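Cell surface protein (Faecalibacterium prausnitzii A2-165, PDB 4GT6) is of unknown function but, as an extracellular protein whose crystallised part is built of BspA-type leucine-rich repeats, probably binds other proteins at the cell surface. Local coordinates at residues G197-S202 with I256-F261; F205-I210 with L235-S240. All coordinates share one frame; numbering follows the deposited sequence.

Contact 1 of 2, residues G197-S202 with I256-F261; sequences GTNAFS and IETHAF. With EDO (1,2-ethanediol), chain F; EDO (1,2-ethanediol), chain L; EDO (1,2-ethanediol), chain G.
N199 and H259 make the tight, polar half of this contact. The imidazole edge points ND1 at the N199 amide oxygen, and the ND1-H to OD1 bond is 2.8 Å long with an angle of 157° at the hydrogen. OD1 lies close to the ring plane, whereas the donor is tilted 35° from the plane of the amide. The amide and ring planes are 49° apart. CG of H259, anti to its carbonyl carbon, swings ND1 round to N199. H259 CB rests against S202 CB at 3.8 Å. Beside the hydrogen bond the methyl CG2 of T258 packs on N199 OD1; its short approach to CG2 of T198 is doubtful, since both threonines were modelled in two conformers. Each segment is a loop following a short strand of the leucine-rich-repeat solenoid, and the type II turns G197-A200 and E257-A260 put T198-N199 and T258-H259 at equivalent corners. Behind them F201 and F261 turn into the core. The outer side is looser and taken up by 1,2-ethanediol, probably from the crystallisation liquor. One molecule spans the gap, its O1 accepting from N199 ND2 at 3.0 Å and donating to T258 OG1 at 2.6 Å; another lays its C2 over one face of the H259 ring, offset toward the rim.

Contact 2 of 2, residues F205-I210 with L235-S240; sequences FALSTI and LIRYPS. With EDO (1,2-ethanediol), chain H.
P239 lies against the backbone of L207 and S208, its CB 3.3 Å from L207 O and 3.4 Å from S208 O. This is a core contact of the leucine-rich-repeat solenoid: 205-210 leads into strand 209-212, which pairs in parallel with strand 186-189, and 235-240 leaves strand 233-237, which pairs antiparallel with 224-227 and parallel with 253-256. No hydrogen bond joins the two segments, and the side chains that meet are apolar or present their aliphatic parts. I210 extends CD1 toward the pyrrolidine, where it touches P239 CD and sits 3.3 Å from R237 O; its side chain crosses that of R237 at about a right angle. L207, with CG anti to the backbone N (chi1 -172°), sends CD2 alongside the R237 methylenes in the opposite direction, 3.7 Å from R237 CG. At the other end S240 CB rests on F205 O.

Further out, polar groups fix these pieces. N222 holds the strand entrance through S208 O and I210 N, while S240 OG bonds to the carbonyl oxygen of D262. I236 and R237 form a classic beta bulge opposite L224. The R237 chain bends at chi2 and chi3, folding back so that its guanidinium meets Y238 O and, through NH1, makes a salt bridge with D262. Two of its nitrogens, NE and NH2, converge side-on on Y238 O, NE at 2.9 Å from above the carbonyl plane and NH2 at 3.1 Å, nearly in line with the C=O bond.

How the contacts relate
Contact 1 lies at the surface and contact 2 in the core, their centres about 10 Å apart, and residues 205-240 all fall between the two segments of contact 1. The chemistry follows the position: 197-202 and 256-261 meet through a side-chain hydrogen bond on a side where ethanediol, probably from the crystallisation liquor, is bound, whereas 205-210 and 235-240 share aliphatic packing, with the polar bonds turned to other partners. The contacts are joined through 235-240. R237 NH1 probably donates to F201 O at 2.9 Å, and A260 O probably accepts from Y238 N at 2.8 Å, so 235-240 touches both loops of contact 1; the Y238 ring also stacks with F261.

Contact 1 of 2, residues G197-S202 with I256-F261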
loop_
_atom_site.group_PDB
_atom_site.type_symbol
_atom_site.label_atom_id
_atom_site.label_comp_id
_atom_site.label_asym_id
_atom_site.label_seq_id
_atom_site.Cartn_x
_atom_site.Cartn_y
_atom_site.Cartn_z
ATOM N N GLY A 197 -0.477 1.403 9.400
ATOM C CA GLY A 197 -0.984 0.062 9.167
ATOM C C GLY A 197 0.010 -0.827 8.454
ATOM O O GLY A 197 0.947 -0.341 7.817
ATOM N N THR A 198 -0.225 -2.132 8.523
ATOM C CA THR A 198 0.602 -3.164 7.886
ATOM C C THR A 198 0.802 -2.851 6.407
ATOM O O THR A 198 -0.202 -2.559 5.740
ATOM C CB THR A 198 -0.103 -4.533 8.050
ATOM O OG1 THR A 198 -0.527 -4.725 9.404
ATOM C CG2 THR A 198 0.762 -5.675 7.640
ATOM N N ASN A 199 2.046 -2.951 5.884
ATOM C CA ASN A 199 2.379 -2.791 4.467
ATOM C C ASN A 199 2.068 -1.406 3.885
ATOM O O ASN A 199 2.076 -1.260 2.657
ATOM C CB ASN A 199 1.665 -3.884 3.637
ATOM C CG ASN A 199 2.237 -5.251 3.859
ATOM O OD1 ASN A 199 3.449 -5.409 3.975
ATOM N ND2 ASN A 199 1.377 -6.265 3.986
ATOM N N ALA A 200 1.908 -0.374 4.734
ATOM C CA ALA A 200 1.692 1.009 4.254
ATOM C C ALA A 200 2.781 1.419 3.276
ATOM O O ALA A 200 2.503 2.146 2.330
ATOM C CB ALA A 200 1.680 1.982 5.439
ATOM N N PHE A 201 4.040 0.939 3.496
ATOM C CA PHE A 201 5.160 1.287 2.629
ATOM C C PHE A 201 5.820 0.044 2.000
ATOM O O PHE A 201 6.973 0.108 1.558
ATOM C CB PHE A 201 6.189 2.135 3.413
ATOM C CG PHE A 201 5.588 3.449 3.855
ATOM C CD1 PHE A 201 5.324 4.461 2.930
ATOM C CD2 PHE A 201 5.229 3.655 5.185
ATOM C CE1 PHE A 201 4.750 5.672 3.337
ATOM C CE2 PHE A 201 4.651 4.868 5.596
ATOM C CZ PHE A 201 4.425 5.873 4.670
ATOM N N SER A 202 5.061 -1.054 1.856
ATOM C CA SER A 202 5.611 -2.242 1.193
ATOM C C SER A 202 5.797 -1.954 -0.311
ATOM O O SER A 202 5.144 -1.051 -0.862
ATOM C CB SER A 202 4.709 -3.453 1.402
ATOM O OG SER A 202 3.464 -3.261 0.736
ATOM N N ILE A 256 10.819 -7.567 13.076
ATOM C CA ILE A 256 11.042 -7.065 11.723
ATOM C C ILE A 256 9.676 -7.242 11.079
ATOM O O ILE A 256 9.241 -8.387 10.895
ATOM C CB ILE A 256 12.182 -7.777 10.938
ATOM C CG1 ILE A 256 13.526 -7.682 11.670
ATOM C CG2 ILE A 256 12.282 -7.171 9.522
ATOM C CD1 ILE A 256 14.529 -8.793 11.232
ATOM N N GLU A 257 8.971 -6.133 10.797
ATOM C CA GLU A 257 7.611 -6.206 10.289
ATOM C C GLU A 257 7.590 -6.702 8.809
ATOM O O GLU A 257 8.630 -6.760 8.139
ATOM C CB GLU A 257 6.885 -4.857 10.493
ATOM C CG GLU A 257 5.362 -4.898 10.383
ATOM C CD GLU A 257 4.697 -6.058 11.103
ATOM O OE1 GLU A 257 4.590 -5.989 12.348
ATOM O OE2 GLU A 257 4.388 -7.076 10.440
ATOM N N THR A 258 6.420 -7.145 8.354
ATOM C CA THR A 258 6.231 -7.691 7.010
ATOM C C THR A 258 6.764 -6.711 5.955
ATOM O O THR A 258 6.541 -5.502 6.057
ATOM C CB THR A 258 4.755 -8.086 6.776
ATOM O OG1 THR A 258 4.615 -8.666 5.472
ATOM C CG2 THR A 258 3.785 -6.922 6.917
ATOM N N HIS A 259 7.523 -7.241 4.975
ATOM C CA HIS A 259 8.120 -6.494 3.850
ATOM C C HIS A 259 8.986 -5.288 4.296
ATOM O O HIS A 259 9.184 -4.363 3.503
ATOM C CB HIS A 259 6.987 -6.052 2.875
ATOM C CG HIS A 259 6.221 -7.224 2.330
ATOM N ND1 HIS A 259 4.915 -7.486 2.716
ATOM C CD2 HIS A 259 6.626 -8.199 1.483
ATOM C CE1 HIS A 259 4.568 -8.606 2.089
ATOM N NE2 HIS A 259 5.558 -9.057 1.318
ATOM N N ALA A 260 9.538 -5.301 5.544
ATOM C CA ALA A 260 10.308 -4.141 6.029
ATOM C C ALA A 260 11.562 -3.886 5.186
ATOM O O ALA A 260 11.991 -2.738 5.055
ATOM C CB ALA A 260 10.701 -4.326 7.502
ATOM N N PHE A 261 12.151 -4.957 4.617
ATOM C CA PHE A 261 13.364 -4.854 3.790
ATOM C C PHE A 261 13.107 -5.359 2.380
ATOM O O PHE A 261 14.046 -5.746 1.697
ATOM C CB PHE A 261 14.521 -5.670 4.402
ATOM C CG PHE A 261 15.138 -5.170 5.680
ATOM C CD1 PHE A 261 14.586 -5.505 6.916
ATOM C CD2 PHE A 261 16.335 -4.454 5.661
ATOM C CE1 PHE A 261 15.185 -5.083 8.109
ATOM C CE2 PHE A 261 16.925 -4.015 6.854
ATOM C CZ PHE A 261 16.351 -4.338 8.071
HETATM C C1 EDO F . 3.991 -1.113 8.527
HETATM O O1 EDO F . 4.173 -2.350 7.784
HETATM C C2 EDO F . 3.310 -1.417 9.901
HETATM O O2 EDO F . 3.458 -0.382 10.883
HETATM C C1 EDO L . 0.867 -9.599 4.879
HETATM O O1 EDO L . 2.156 -9.070 4.616
HETATM C C2 EDO L . 0.675 -9.996 6.353
HETATM O O2 EDO L . 0.492 -8.835 7.126
HETATM C C1 EDO G . 2.356 -7.724 -0.598
HETATM O O1 EDO G . 1.214 -7.522 0.219
HETATM C C2 EDO G . 3.370 -6.592 -0.308
HETATM O O2 EDO G . 2.849 -5.361 -0.745
#

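Contact 2 of 2, residues F205-I210 with L235-S240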
loop_
_atom_site.group_PDB
_atom_site.type_symbol
_atom_site.label_atom_id
_atom_site.label_comp_id
_atom_site.label_asym_id
_atom_site.label_seq_id
_atom_site.Cartn_x
_atom_site.Cartn_y
_atom_site.Cartn_z
ATOM N N PHE A 205 9.928 0.659 -4.050
ATOM C CA PHE A 205 11.216 0.334 -4.689
ATOM C C PHE A 205 12.206 1.491 -4.837
ATOM O O PHE A 205 13.402 1.226 -4.953
ATOM C CB PHE A 205 10.992 -0.281 -6.084
ATOM C CG PHE A 205 10.075 -1.485 -6.170
ATOM C CD1 PHE A 205 9.916 -2.348 -5.081
ATOM C CD2 PHE A 205 9.419 -1.797 -7.360
ATOM C CE1 PHE A 205 9.070 -3.460 -5.167
ATOM C CE2 PHE A 205 8.562 -2.907 -7.438
ATOM C CZ PHE A 205 8.395 -3.728 -6.345
ATOM N N ALA A 206 11.727 2.739 -4.893
ATOM C CA ALA A 206 12.578 3.925 -5.124
ATOM C C ALA A 206 12.910 4.707 -3.845
ATOM O O ALA A 206 13.549 5.756 -3.931
ATOM C CB ALA A 206 11.877 4.867 -6.107
ATOM N N LEU A 207 12.469 4.230 -2.679
ATOM C CA LEU A 207 12.635 4.977 -1.439
ATOM C C LEU A 207 14.096 5.077 -0.971
ATOM O O LEU A 207 14.760 4.051 -0.812
ATOM C CB LEU A 207 11.779 4.328 -0.347
ATOM C CG LEU A 207 11.680 5.092 0.954
ATOM C CD1 LEU A 207 10.975 6.441 0.752
ATOM C CD2 LEU A 207 10.944 4.254 1.982
ATOM N N SER A 208 14.607 6.299 -0.750
ATOM C CA SER A 208 15.983 6.415 -0.266
ATOM C C SER A 208 16.054 7.088 1.100
ATOM O O SER A 208 16.951 6.759 1.873
ATOM C CB SER A 208 16.873 7.154 -1.263
ATOM O OG SER A 208 16.421 8.474 -1.509
ATOM N N THR A 209 15.138 8.034 1.405
ATOM C CA THR A 209 15.185 8.742 2.686
ATOM C C THR A 209 13.842 8.721 3.398
ATOM O O THR A 209 12.786 8.716 2.769
ATOM C CB THR A 209 15.684 10.186 2.515
ATOM O OG1 THR A 209 14.960 10.815 1.464
ATOM C CG2 THR A 209 17.187 10.262 2.231
ATOM N N ILE A 210 13.904 8.682 4.729
ATOM C CA ILE A 210 12.764 8.648 5.631
ATOM C C ILE A 210 13.011 9.644 6.737
ATOM O O ILE A 210 14.064 9.593 7.388
ATOM C CB ILE A 210 12.563 7.210 6.223
ATOM C CG1 ILE A 210 12.375 6.137 5.110
ATOM C CG2 ILE A 210 11.391 7.195 7.243
ATOM C CD1 ILE A 210 12.421 4.710 5.604
ATOM N N LEU A 235 10.779 -2.824 13.378
ATOM C CA LEU A 235 11.351 -2.174 12.193
ATOM C C LEU A 235 10.315 -2.307 11.078
ATOM O O LEU A 235 9.952 -3.427 10.721
ATOM C CB LEU A 235 12.693 -2.852 11.801
ATOM C CG LEU A 235 13.598 -2.060 10.850
ATOM C CD1 LEU A 235 15.043 -2.538 10.978
ATOM C CD2 LEU A 235 13.167 -2.200 9.360
ATOM N N ILE A 236 9.813 -1.179 10.555
ATOM C CA ILE A 236 8.736 -1.292 9.575
ATOM C C ILE A 236 9.167 -0.926 8.143
ATOM O O ILE A 236 8.591 -1.490 7.207
ATOM C CB ILE A 236 7.458 -0.544 10.036
ATOM C CG1 ILE A 236 7.609 0.981 10.044
ATOM C CG2 ILE A 236 6.907 -1.112 11.430
ATOM C CD1 ILE A 236 6.296 1.712 10.348
ATOM N N ARG A 237 10.182 -0.042 7.946
ATOM C CA ARG A 237 10.603 0.288 6.587
ATOM C C ARG A 237 12.077 0.698 6.516
ATOM O O ARG A 237 12.477 1.743 7.041
ATOM C CB ARG A 237 9.720 1.415 5.978
ATOM C CG ARG A 237 10.056 1.806 4.542
ATOM C CD ARG A 237 9.595 0.754 3.524
ATOM N NE ARG A 237 10.669 -0.196 3.191
ATOM C CZ ARG A 237 10.538 -1.203 2.333
ATOM N NH1 ARG A 237 9.357 -1.469 1.781
ATOM N NH2 ARG A 237 11.589 -1.956 2.017
ATOM N N TYR A 238 12.870 -0.150 5.860
ATOM C CA TYR A 238 14.262 0.133 5.518
ATOM C C TYR A 238 14.226 0.661 4.075
ATOM O O TYR A 238 13.589 0.023 3.240
ATOM C CB TYR A 238 15.125 -1.117 5.665
ATOM C CG TYR A 238 16.591 -0.864 5.373
ATOM C CD1 TYR A 238 17.091 -0.955 4.072
ATOM C CD2 TYR A 238 17.488 -0.600 6.402
ATOM C CE1 TYR A 238 18.440 -0.726 3.800
ATOM C CE2 TYR A 238 18.845 -0.397 6.146
ATOM C CZ TYR A 238 19.314 -0.462 4.843
ATOM O OH TYR A 238 20.644 -0.243 4.594
ATOM N N PRO A 239 14.865 1.806 3.748
ATOM C CA PRO A 239 14.712 2.368 2.387
ATOM C C PRO A 239 15.394 1.496 1.337
ATOM O O PRO A 239 16.571 1.198 1.473
ATOM C CB PRO A 239 15.329 3.781 2.476
ATOM C CG PRO A 239 15.944 3.896 3.819
ATOM C CD PRO A 239 15.679 2.668 4.632
ATOM N N SER A 240 14.625 1.013 0.343
ATOM C CA SER A 240 15.139 0.069 -0.663
ATOM C C SER A 240 16.332 0.593 -1.464
ATOM O O SER A 240 17.150 -0.204 -1.911
ATOM C CB SER A 240 14.030 -0.324 -1.633
ATOM O OG SER A 240 13.073 -1.134 -0.966
HETATM C C1 EDO H . 8.775 2.595 -8.454
HETATM O O1 EDO H . 10.058 2.049 -8.570
HETATM C C2 EDO H . 7.791 1.551 -7.887
HETATM O O2 EDO H . 8.186 1.089 -6.583
#